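Local structure of conserved hypothetical protein (Chlorobium tepidum TLS, 1T6S) at residues A[43-46]-A[47-51]; A[84-87]-A[88-91]. The protein probably takes part in chromosome partitioning during cell division, as the winged-helix ScpB subunit that works with ScpA and SMC in a condensin-like complex. All coordinates share one frame; numbering follows the deposited sequence.

Contact 1 (A[43-46]-A[47-51])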
loop_
_atom_site.group_PDB
_atom_site.type_symbol
_atom_site.label_atom_id
_atom_site.label_comp_id
_atom_site.label_asym_id
_atom_site.label_seq_id
_atom_site.Cartn_x
_atom_site.Cartn_y
_atom_site.Cartn_z
ATOM N N GLU A 43 -19.776 30.951 10.862
ATOM C CA GLU A 43 -20.002 32.341 10.446
ATOM C C GLU A 43 -18.677 33.009 10.085
ATOM O O GLU A 43 -18.617 33.834 9.177
ATOM C CB GLU A 43 -20.684 33.107 11.587
ATOM C CG GLU A 43 -21.631 34.213 11.168
ATOM C CD GLU A 43 -22.601 34.623 12.293
ATOM O OE1 GLU A 43 -22.136 35.177 13.330
ATOM O OE2 GLU A 43 -23.829 34.380 12.138
ATOM N N ALA A 44 -17.612 32.657 10.804
ATOM C CA ALA A 44 -16.295 33.231 10.529
ATOM C C ALA A 44 -15.792 32.632 9.223
ATOM O O ALA A 44 -15.209 33.323 8.391
ATOM C CB ALA A 44 -15.332 32.912 11.671
ATOM N N VAL A 45 -16.026 31.337 9.045
ATOM C CA VAL A 45 -15.608 30.657 7.836
ATOM C C VAL A 45 -16.360 31.232 6.637
ATOM O O VAL A 45 -15.769 31.421 5.580
ATOM C CB VAL A 45 -15.863 29.141 7.954
ATOM C CG1 VAL A 45 -15.703 28.464 6.604
ATOM C CG2 VAL A 45 -14.893 28.548 8.961
ATOM N N ASP A 46 -17.658 31.512 6.804
ATOM C CA ASP A 46 -18.459 32.096 5.719
ATOM C C ASP A 46 -17.872 33.434 5.275
ATOM O O ASP A 46 -17.797 33.707 4.077
ATOM C CB ASP A 46 -19.921 32.321 6.146
ATOM C CG ASP A 46 -20.686 31.023 6.371
ATOM O OD1 ASP A 46 -20.295 29.970 5.831
ATOM O OD2 ASP A 46 -21.710 31.059 7.088
ATOM N N GLU A 47 -17.465 34.267 6.234
ATOM C CA GLU A 47 -16.883 35.570 5.907
ATOM C C GLU A 47 -15.617 35.414 5.064
ATOM O O GLU A 47 -15.441 36.118 4.065
ATOM C CB GLU A 47 -16.573 36.375 7.182
ATOM C CG GLU A 47 -15.894 37.723 6.899
ATOM C CD GLU A 47 -15.929 38.700 8.078
ATOM O OE1 GLU A 47 -16.551 38.376 9.122
ATOM O OE2 GLU A 47 -15.333 39.808 7.949
ATOM N N LEU A 48 -14.744 34.486 5.459
ATOM C CA LEU A 48 -13.519 34.247 4.707
ATOM C C LEU A 48 -13.903 33.829 3.281
ATOM O O LEU A 48 -13.383 34.378 2.307
ATOM C CB LEU A 48 -12.672 33.147 5.375
ATOM C CG LEU A 48 -12.010 33.466 6.733
ATOM C CD1 LEU A 48 -11.301 32.232 7.292
ATOM C CD2 LEU A 48 -11.023 34.614 6.557
ATOM N N ASN A 49 -14.802 32.854 3.159
ATOM C CA ASN A 49 -15.233 32.399 1.834
ATOM C C ASN A 49 -15.828 33.564 1.033
ATOM O O ASN A 49 -15.699 33.610 -0.192
ATOM C CB ASN A 49 -16.248 31.250 1.944
ATOM C CG ASN A 49 -15.576 29.879 2.128
ATOM O OD1 ASN A 49 -14.478 29.633 1.603
ATOM N ND2 ASN A 49 -16.245 28.982 2.852
ATOM N N ARG A 50 -16.473 34.508 1.717
ATOM C CA ARG A 50 -17.019 35.664 1.012
ATOM C C ARG A 50 -15.869 36.514 0.459
ATOM O O ARG A 50 -15.943 37.009 -0.673
ATOM C CB ARG A 50 -17.936 36.484 1.926
ATOM C CG ARG A 50 -19.418 36.172 1.715
ATOM C CD ARG A 50 -20.340 37.159 2.450
ATOM N NE ARG A 50 -20.382 36.926 3.893
ATOM C CZ ARG A 50 -21.041 35.925 4.468
ATOM N NH1 ARG A 50 -21.720 35.058 3.731
ATOM N NH2 ARG A 50 -21.018 35.793 5.783
ATOM N N ASP A 51 -14.796 36.666 1.234
ATOM C CA ASP A 51 -13.632 37.431 0.774
ATOM C C ASP A 51 -12.928 36.746 -0.401
ATOM O O ASP A 51 -12.387 37.420 -1.285
ATOM C CB ASP A 51 -12.610 37.630 1.905
ATOM C CG ASP A 51 -13.083 38.620 2.964
ATOM O OD1 ASP A 51 -13.623 39.684 2.579
ATOM O OD2 ASP A 51 -12.903 38.339 4.181
HETATM O O HOH W 1 -18.745 28.879 3.800
#
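The carbonyl oxygen of Asp46 meets Arg50 twice. It accepts the backbone N-H in the shortest helical bond here, Arg50 N to Asp46 O at 2.8 Å, though the N-H...O angle is a bent 142°. The arginine chain then folds back at chi3 (-75°), laying its guanidinium over the same oxygen, so that Asp46 O stands 3.9 Å above the centre of the plane. The nearest side-chain approach of this pair is Asp46 CB to Arg50 NH2, 3.7 Å. No salt bridge forms, since Asp46 OD2 stays 5.0 Å from Arg50 NH2.

Asp46 turns its acid elsewhere: OD1 accepts from one water at 2.8 Å, and Asn49 ND2 donates to that water at 2.7 Å, while Gln42 also holds OD1. Asparagine suits the spot because its amide can serve two ways, with OD1 taking the backbone N-H of Ile61 in strand 59-64. Val45 lies beside it, pointing the same way, and CG1 reaches Asn49 ND2 at 3.8 Å.

On the buried side of helix 38-55, Ala44 and Leu48 pack on Leu9 of helix 2-18, the small alanine permitting close approach, and at the margin of this side Glu47 extends to a salt bridge with Arg5. The chemistry is thus amphipathic: aliphatic groups face the helices and hairpin of a winged-helix fold, whereas charge and water keep to the outer face and its margins.

Contact 2 (A[84-87]-A[88-91]). With NO3 (nitrate ion), chain F; NO3 (nitrate ion), chain I.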
loop_
_atom_site.group_PDB
_atom_site.type_symbol
_atom_site.label_atom_id
_atom_site.label_comp_id
_atom_site.label_asym_id
_atom_site.label_seq_id
_atom_site.Cartn_x
_atom_site.Cartn_y
_atom_site.Cartn_z
ATOM N N LEU A 84 -2.329 16.106 -9.854
ATOM C CA LEU A 84 -2.387 15.093 -8.804
ATOM C C LEU A 84 -2.490 13.658 -9.309
ATOM O O LEU A 84 -2.007 12.735 -8.651
ATOM C CB LEU A 84 -3.574 15.371 -7.874
ATOM C CG LEU A 84 -3.514 16.614 -6.977
ATOM C CD1 LEU A 84 -3.329 17.837 -7.826
ATOM C CD2 LEU A 84 -4.791 16.739 -6.147
ATOM N N ALA A 85 -3.112 13.482 -10.470
ATOM C CA ALA A 85 -3.314 12.150 -11.023
ATOM C C ALA A 85 -3.198 12.057 -12.541
ATOM O O ALA A 85 -4.172 11.738 -13.225
ATOM C CB ALA A 85 -4.699 11.618 -10.575
ATOM N N PRO A 86 -2.009 12.340 -13.099
ATOM C CA PRO A 86 -1.869 12.250 -14.555
ATOM C C PRO A 86 -2.089 10.789 -14.996
ATOM O O PRO A 86 -1.897 9.875 -14.195
ATOM C CB PRO A 86 -0.442 12.747 -14.792
ATOM C CG PRO A 86 0.269 12.333 -13.544
ATOM C CD PRO A 86 -0.728 12.677 -12.464
ATOM N N VAL A 87 -2.492 10.586 -16.254
ATOM C CA VAL A 87 -2.778 9.252 -16.806
ATOM C C VAL A 87 -1.721 8.172 -16.565
ATOM O O VAL A 87 -2.042 7.074 -16.102
ATOM C CB VAL A 87 -3.020 9.297 -18.339
ATOM C CG1 VAL A 87 -3.712 8.004 -18.793
ATOM C CG2 VAL A 87 -3.844 10.510 -18.711
ATOM N N ILE A 88 -0.467 8.479 -16.893
ATOM C CA ILE A 88 0.627 7.523 -16.730
ATOM C C ILE A 88 0.781 7.092 -15.284
ATOM O O ILE A 88 1.005 5.911 -14.989
ATOM C CB ILE A 88 1.983 8.106 -17.203
ATOM C CG1 ILE A 88 1.844 8.676 -18.617
ATOM C CG2 ILE A 88 3.062 7.026 -17.183
ATOM C CD1 ILE A 88 1.255 7.713 -19.613
ATOM N N GLN A 89 0.680 8.057 -14.378
ATOM C CA GLN A 89 0.791 7.760 -12.958
ATOM C C GLN A 89 -0.367 6.841 -12.561
ATOM O O GLN A 89 -0.177 5.888 -11.811
ATOM C CB GLN A 89 0.739 9.061 -12.147
ATOM C CG GLN A 89 0.824 8.881 -10.647
ATOM C CD GLN A 89 0.533 10.179 -9.916
ATOM O OE1 GLN A 89 1.292 11.149 -10.027
ATOM N NE2 GLN A 89 -0.580 10.209 -9.173
ATOM N N ARG A 90 -1.559 7.117 -13.089
ATOM C CA ARG A 90 -2.735 6.309 -12.770
ATOM C C ARG A 90 -2.568 4.865 -13.266
ATOM O O ARG A 90 -2.961 3.926 -12.582
ATOM C CB ARG A 90 -3.994 6.948 -13.376
ATOM C CG ARG A 90 -4.529 8.140 -12.576
ATOM C CD ARG A 90 -5.258 9.111 -13.478
ATOM N NE ARG A 90 -6.321 8.460 -14.223
ATOM C CZ ARG A 90 -6.721 8.826 -15.435
ATOM N NH1 ARG A 90 -6.135 9.848 -16.048
ATOM N NH2 ARG A 90 -7.714 8.171 -16.034
ATOM N N ARG A 91 -1.995 4.702 -14.458
ATOM C CA ARG A 91 -1.742 3.381 -15.037
ATOM C C ARG A 91 -0.805 2.573 -14.138
ATOM O O ARG A 91 -1.081 1.415 -13.824
ATOM C CB ARG A 91 -1.125 3.523 -16.436
ATOM C CG ARG A 91 -2.104 4.019 -17.515
ATOM C CD ARG A 91 -1.376 4.414 -18.817
ATOM N NE ARG A 91 -0.718 3.289 -19.474
ATOM C CZ ARG A 91 0.016 3.385 -20.582
ATOM N NH1 ARG A 91 0.189 4.566 -21.159
ATOM N NH2 ARG A 91 0.568 2.297 -21.116
HETATM N N NO3 F . -2.872 13.654 -18.185
HETATM O O1 NO3 F . -3.677 14.415 -18.780
HETATM O O2 NO3 F . -3.286 13.051 -17.247
HETATM O O3 NO3 F . -1.738 13.590 -18.603
HETATM N N NO3 I . -2.716 7.770 -8.576
HETATM O O1 NO3 I . -1.888 7.458 -9.456
HETATM O O2 NO3 I . -3.058 8.926 -8.532
HETATM O O3 NO3 I . -3.116 6.894 -7.833
#
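The N-terminus of helix 87-106 probably opens the second winged-helix unit of the chain, and here its first turn meets the short link from helix 77-84. Pro86 sits at the N-cap position, where a proline fits well because its missing N-H is not needed by the helix. Its carbonyl opens the regular bonding, with Arg90 N donating to Pro86 O at 3.0 Å, and Val87 O follows by accepting Arg91 N.

Gln89 spans the link. With CG anti to the backbone N (chi1 179°) and the chain extended beyond it, the side chain crosses the proline ring obliquely, Gln89 OE1 lying 3.5 Å from Pro86 CD and Gln89 CB 3.6 Å from Pro86 CG. Gln89 NE2 then donates to Leu84 O at 2.9 Å, an acceptor lying 23° out of the Gln89 amide plane, and also to O1 and O2 of the nitrate of chain I, the O2 bond being 2.9 Å. Cut back to an alanine, this position is likely to leave Leu84 O without this donor, deprive the nitrate of two bonds and take the amide from beside Pro86 CD.

Arg90 runs the other way, bent at chi3, and Arg90 NH1 comes within 3.6 Å of Val87 CG2. Its guanidinium reaches the second subunit, where NE donates to Trp105 O of that chain and the charge makes a cation-pi contact with the same tryptophan, so the helix start also forms part of the dimer interface. At the N-terminus of the helix, near the edge of the Arg90 guanidinium, the nitrate of chain F, probably from the crystallisation liquor, accepts Val87 N at its O2, 2.8 Å away, with an N-H...O angle of 153°.

Overall arrangement
Both contacts are local, partly buried meetings of neighbouring residues, but they fall at different points of a helix and in different parts of an elongated chain, their centres 34 Å apart. Contact 1 lies within helix 38-55, where the backbone is paired, and its side chains divide between a covered aliphatic side, packed on helix 2-18 and strand 59-64, and a watered polar side. Contact 2 joins the link after helix 77-84 to the start of helix 87-106, so one nitrate takes the backbone N-H of Val87, while the Gln89 amide takes the last carbonyl of helix 77-84 and a second nitrate. It also meets the second subunit, whereas no other chain of the assembly touches contact 1.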